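Local coordinates for exoenzyme S (Pseudomonas aeruginosa, PDB 6GN8), which is a secreted virulence toxin, probably combining GTPase-activating and ADP-ribosyltransferase activities, the latter in the domain described here, at residues V126-Y132 with N176-R182. The protein carries 2 engineered substitutions. Numbering follows the deposited sequence.
Sequences VGHDDGY and NKETDMR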
ATOM      1  N   VAL C 126      -3.658 -19.519   9.220  1.00 57.91           N
ATOM      2  CA  VAL C 126      -4.757 -19.810  10.111  1.00 57.44           C
ATOM      3  C   VAL C 126      -4.791 -21.312  10.458  1.00 62.99           C
ATOM      4  O   VAL C 126      -4.336 -22.166   9.684  1.00 63.07           O
ATOM      5  CB  VAL C 126      -6.144 -19.256   9.651  1.00 61.79           C
ATOM      6  CG1 VAL C 126      -6.021 -18.188   8.577  1.00 61.59           C
ATOM      7  CG2 VAL C 126      -7.133 -20.345   9.260  1.00 63.14           C
ATOM      8  N   GLY C 127      -5.262 -21.566  11.680  1.00 58.73           N
ATOM      9  CA  GLY C 127      -5.476 -22.878  12.280  1.00 58.51           C
ATOM     10  C   GLY C 127      -6.576 -22.799  13.325  1.00 60.71           C
ATOM     11  O   GLY C 127      -7.151 -21.727  13.523  1.00 59.58           O
ATOM     12  N   HIS C 128      -6.883 -23.910  14.011  1.00 57.59           N
ATOM     13  CA  HIS C 128      -7.940 -23.904  15.031  1.00 57.10           C
ATOM     14  C   HIS C 128      -7.746 -24.975  16.102  1.00 57.84           C
ATOM     15  O   HIS C 128      -7.095 -25.996  15.871  1.00 57.31           O
ATOM     16  CB  HIS C 128      -9.334 -24.070  14.390  1.00 60.30           C
ATOM     17  CG  HIS C 128      -9.582 -25.401  13.744  1.00 66.31           C
ATOM     18  ND1 HIS C 128      -9.790 -25.508  12.380  1.00 70.33           N
ATOM     19  CD2 HIS C 128      -9.689 -26.634  14.302  1.00 69.04           C
ATOM     20  CE1 HIS C 128      -9.990 -26.798  12.150  1.00 71.40           C
ATOM     21  NE2 HIS C 128      -9.922 -27.516  13.277  1.00 70.79           N
ATOM     22  N   ASP C 129      -8.374 -24.757  17.257  1.00 52.50           N
ATOM     23  CA  ASP C 129      -8.383 -25.726  18.349  1.00 51.87           C
ATOM     24  C   ASP C 129      -9.613 -26.645  18.166  1.00 55.36           C
ATOM     25  O   ASP C 129     -10.692 -26.157  17.834  1.00 54.73           O
ATOM     26  CB  ASP C 129      -8.397 -24.991  19.713  1.00 52.16           C
ATOM     27  CG  ASP C 129      -8.048 -25.859  20.902  1.00 60.64           C
ATOM     28  OD1 ASP C 129      -8.593 -26.980  21.001  1.00 61.78           O
ATOM     29  OD2 ASP C 129      -7.236 -25.414  21.741  1.00 67.87           O
ATOM     30  N   ASP C 130      -9.462 -27.967  18.363  1.00 51.76           N
ATOM     31  CA  ASP C 130     -10.608 -28.873  18.218  1.00 51.91           C
ATOM     32  C   ASP C 130     -11.583 -28.719  19.385  1.00 55.41           C
ATOM     33  O   ASP C 130     -12.788 -28.956  19.221  1.00 56.40           O
ATOM     34  CB  ASP C 130     -10.163 -30.331  18.065  1.00 54.57           C
ATOM     35  CG  ASP C 130      -9.686 -30.703  16.673  1.00 63.65           C
ATOM     36  OD1 ASP C 130      -9.807 -29.854  15.744  1.00 63.51           O
ATOM     37  OD2 ASP C 130      -9.208 -31.845  16.501  1.00 70.74           O
ATOM     38  N   GLY C 131     -11.060 -28.316  20.542  1.00 50.42           N
ATOM     39  CA  GLY C 131     -11.879 -28.039  21.713  1.00 49.61           C
ATOM     40  C   GLY C 131     -12.394 -26.616  21.682  1.00 51.55           C
ATOM     41  O   GLY C 131     -12.034 -25.838  20.794  1.00 50.65           O
ATOM     42  N   TYR C 132     -13.246 -26.256  22.647  1.00 47.50           N
ATOM     43  CA  TYR C 132     -13.709 -24.869  22.789  1.00 46.24           C
ATOM     44  C   TYR C 132     -12.524 -24.042  23.306  1.00 48.57           C
ATOM     45  O   TYR C 132     -11.630 -24.603  23.958  1.00 45.84           O
ATOM     46  CB  TYR C 132     -14.919 -24.789  23.735  1.00 46.23           C
ATOM     47  CG  TYR C 132     -16.165 -25.388  23.127  1.00 47.27           C
ATOM     48  CD1 TYR C 132     -16.455 -26.744  23.270  1.00 49.10           C
ATOM     49  CD2 TYR C 132     -17.060 -24.601  22.405  1.00 47.96           C
ATOM     50  CE1 TYR C 132     -17.569 -27.314  22.654  1.00 49.99           C
ATOM     51  CE2 TYR C 132     -18.185 -25.159  21.795  1.00 49.37           C
ATOM     52  CZ  TYR C 132     -18.441 -26.512  21.939  1.00 52.85           C
ATOM     53  OH  TYR C 132     -19.561 -27.054  21.379  1.00 54.11           O
ATOM     54  N   ASN C 176     -16.052 -20.711  19.977  1.00 43.27           N
ATOM     55  CA  ASN C 176     -16.598 -21.974  19.491  1.00 44.55           C
ATOM     56  C   ASN C 176     -15.504 -23.011  19.191  1.00 49.50           C
ATOM     57  O   ASN C 176     -14.380 -22.646  18.852  1.00 48.14           O
ATOM     58  CB  ASN C 176     -17.421 -21.694  18.215  1.00 44.94           C
ATOM     59  CG  ASN C 176     -18.606 -22.594  17.978  1.00 57.25           C
ATOM     60  OD1 ASN C 176     -19.446 -22.307  17.141  1.00 55.91           O
ATOM     61  ND2 ASN C 176     -18.727 -23.675  18.706  1.00 48.47           N
ATOM     62  N   LYS C 177     -15.826 -24.304  19.318  1.00 47.71           N
ATOM     63  CA  LYS C 177     -14.840 -25.334  19.008  1.00 47.97           C
ATOM     64  C   LYS C 177     -14.544 -25.250  17.498  1.00 54.05           C
ATOM     65  O   LYS C 177     -15.451 -24.937  16.730  1.00 54.71           O
ATOM     66  CB  LYS C 177     -15.323 -26.734  19.453  1.00 49.43           C
ATOM     67  CG  LYS C 177     -16.539 -27.244  18.727  1.00 46.84           C
ATOM     68  CD  LYS C 177     -16.808 -28.708  19.015  1.00 56.06           C
ATOM     69  CE  LYS C 177     -17.970 -29.252  18.197  1.00 52.83           C
ATOM     70  NZ  LYS C 177     -19.292 -28.728  18.653  1.00 58.72           N
ATOM     71  N   GLU C 178     -13.276 -25.438  17.095  1.00 51.02           N
ATOM     72  CA  GLU C 178     -12.814 -25.379  15.692  1.00 52.44           C
ATOM     73  C   GLU C 178     -12.898 -23.949  15.095  1.00 59.07           C
ATOM     74  O   GLU C 178     -13.005 -23.792  13.871  1.00 61.47           O
ATOM     75  CB  GLU C 178     -13.555 -26.400  14.799  1.00 55.27           C
ATOM     76  CG  GLU C 178     -13.245 -27.846  15.163  1.00 63.34           C
ATOM     77  CD  GLU C 178     -14.008 -28.892  14.376  1.00 85.39           C
ATOM     78  OE1 GLU C 178     -14.670 -29.740  15.016  1.00 76.46           O
ATOM     79  OE2 GLU C 178     -13.950 -28.866  13.125  1.00 87.55           O
ATOM     80  N   THR C 179     -12.812 -22.911  15.949  1.00 54.86           N
ATOM     81  CA  THR C 179     -12.818 -21.527  15.482  1.00 54.75           C
ATOM     82  C   THR C 179     -11.443 -21.223  14.922  1.00 58.36           C
ATOM     83  O   THR C 179     -10.433 -21.283  15.636  1.00 57.05           O
ATOM     84  CB  THR C 179     -13.240 -20.518  16.567  1.00 58.68           C
ATOM     85  OG1 THR C 179     -14.604 -20.757  16.889  1.00 62.16           O
ATOM     86  CG2 THR C 179     -13.082 -19.049  16.103  1.00 52.10           C
ATOM     87  N   ASP C 180     -11.431 -20.924  13.625  1.00 54.49           N
ATOM     88  CA  ASP C 180     -10.262 -20.573  12.855  1.00 51.94           C
ATOM     89  C   ASP C 180      -9.716 -19.252  13.355  1.00 50.79           C
ATOM     90  O   ASP C 180     -10.411 -18.229  13.392  1.00 46.99           O
ATOM     91  CB  ASP C 180     -10.605 -20.509  11.348  1.00 55.10           C
ATOM     92  CG  ASP C 180     -10.659 -21.834  10.612  1.00 65.34           C
ATOM     93  OD1 ASP C 180      -9.956 -22.781  11.034  1.00 65.17           O
ATOM     94  OD2 ASP C 180     -11.370 -21.913   9.589  1.00 76.01           O
ATOM     95  N   MET C 181      -8.465 -19.310  13.775  1.00 48.53           N
ATOM     96  CA  MET C 181      -7.674 -18.197  14.284  1.00 48.15           C
ATOM     97  C   MET C 181      -6.390 -18.008  13.437  1.00 53.30           C
ATOM     98  O   MET C 181      -5.717 -18.992  13.088  1.00 53.92           O
ATOM     99  CB  MET C 181      -7.293 -18.443  15.750  1.00 49.35           C
ATOM    100  CG  MET C 181      -8.480 -18.506  16.704  1.00 53.57           C
ATOM    101  SD  MET C 181      -9.073 -16.858  17.136  1.00 58.36           S
ATOM    102  CE  MET C 181     -10.156 -17.275  18.485  1.00 54.95           C
ATOM    103  N   ARG C 182      -6.087 -16.754  13.093  1.00 47.99           N
ATOM    104  CA  ARG C 182      -4.858 -16.345  12.435  1.00 46.75           C
ATOM    105  C   ARG C 182      -3.829 -15.976  13.470  1.00 48.58           C
ATOM    106  O   ARG C 182      -4.113 -15.195  14.391  1.00 45.34           O
ATOM    107  CB  ARG C 182      -5.079 -15.153  11.517  1.00 47.63           C
ATOM    108  CG  ARG C 182      -3.891 -14.928  10.560  1.00 54.05           C
ATOM    109  CD  ARG C 182      -4.175 -13.839   9.543  1.00 54.19           C
ATOM    110  NE  ARG C 182      -5.458 -14.042   8.867  1.00 66.85           N
ATOM    111  CZ  ARG C 182      -5.631 -14.766   7.766  1.00 85.19           C
ATOM    112  NH1 ARG C 182      -6.841 -14.903   7.238  1.00 71.34           N
ATOM    113  NH2 ARG C 182      -4.596 -15.374   7.191  1.00 69.54           N
TER
HETATM  114  O   HOH W   1     -10.979 -30.031  12.821  1.00 78.02           O
HETATM  115  O   HOH W   2      -9.588 -22.343  17.940  1.00 54.32           O
HETATM  116  O   HOH W   3     -14.043 -30.772  17.572  1.00 63.17           O
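G127 and M181 form an antiparallel hydrogen-bonded pair, G127 N giving to M181 O at 3.0 Å and M181 N to G127 O at 2.8 Å. The N-to-C directions of strands 126-128 and 180-182 differ by 138°; further along, E178 N, inside the type II turn N176-T179, donates to D129 O (2.8 Å). Water 2 bridges D129 N and T179 O. The G127-M181 pair joins strand 126-128 to strand 180-188, making it an outermost strand, within this chain, of the five-stranded mixed sheet of the ADP-ribosyltransferase domain. H128 ND1 donates to D180 OD1 (3.0 Å), which lies in the imidazole plane, while ND1 approaches on the syn side of the carboxylate, 29° out of the carboxylate plane. E178 CB packs over one face of that ring in a CH-pi contact, and water 1 joins H128 NE2 to D130 OD1. K177 CB sits over the centre of the Y132 ring, 3.8 Å from the centroid, and chi1 65° carries CG on over the same face near CZ. Both polar ends, K177 NZ and Y132 OH, are held by D89 of helix 83-99. V126 CG1 lies over one face of the R182 guanidinium, toward its rim and 3.4 Å from NH2; NH2 is hydrogen-bonded to G124 O.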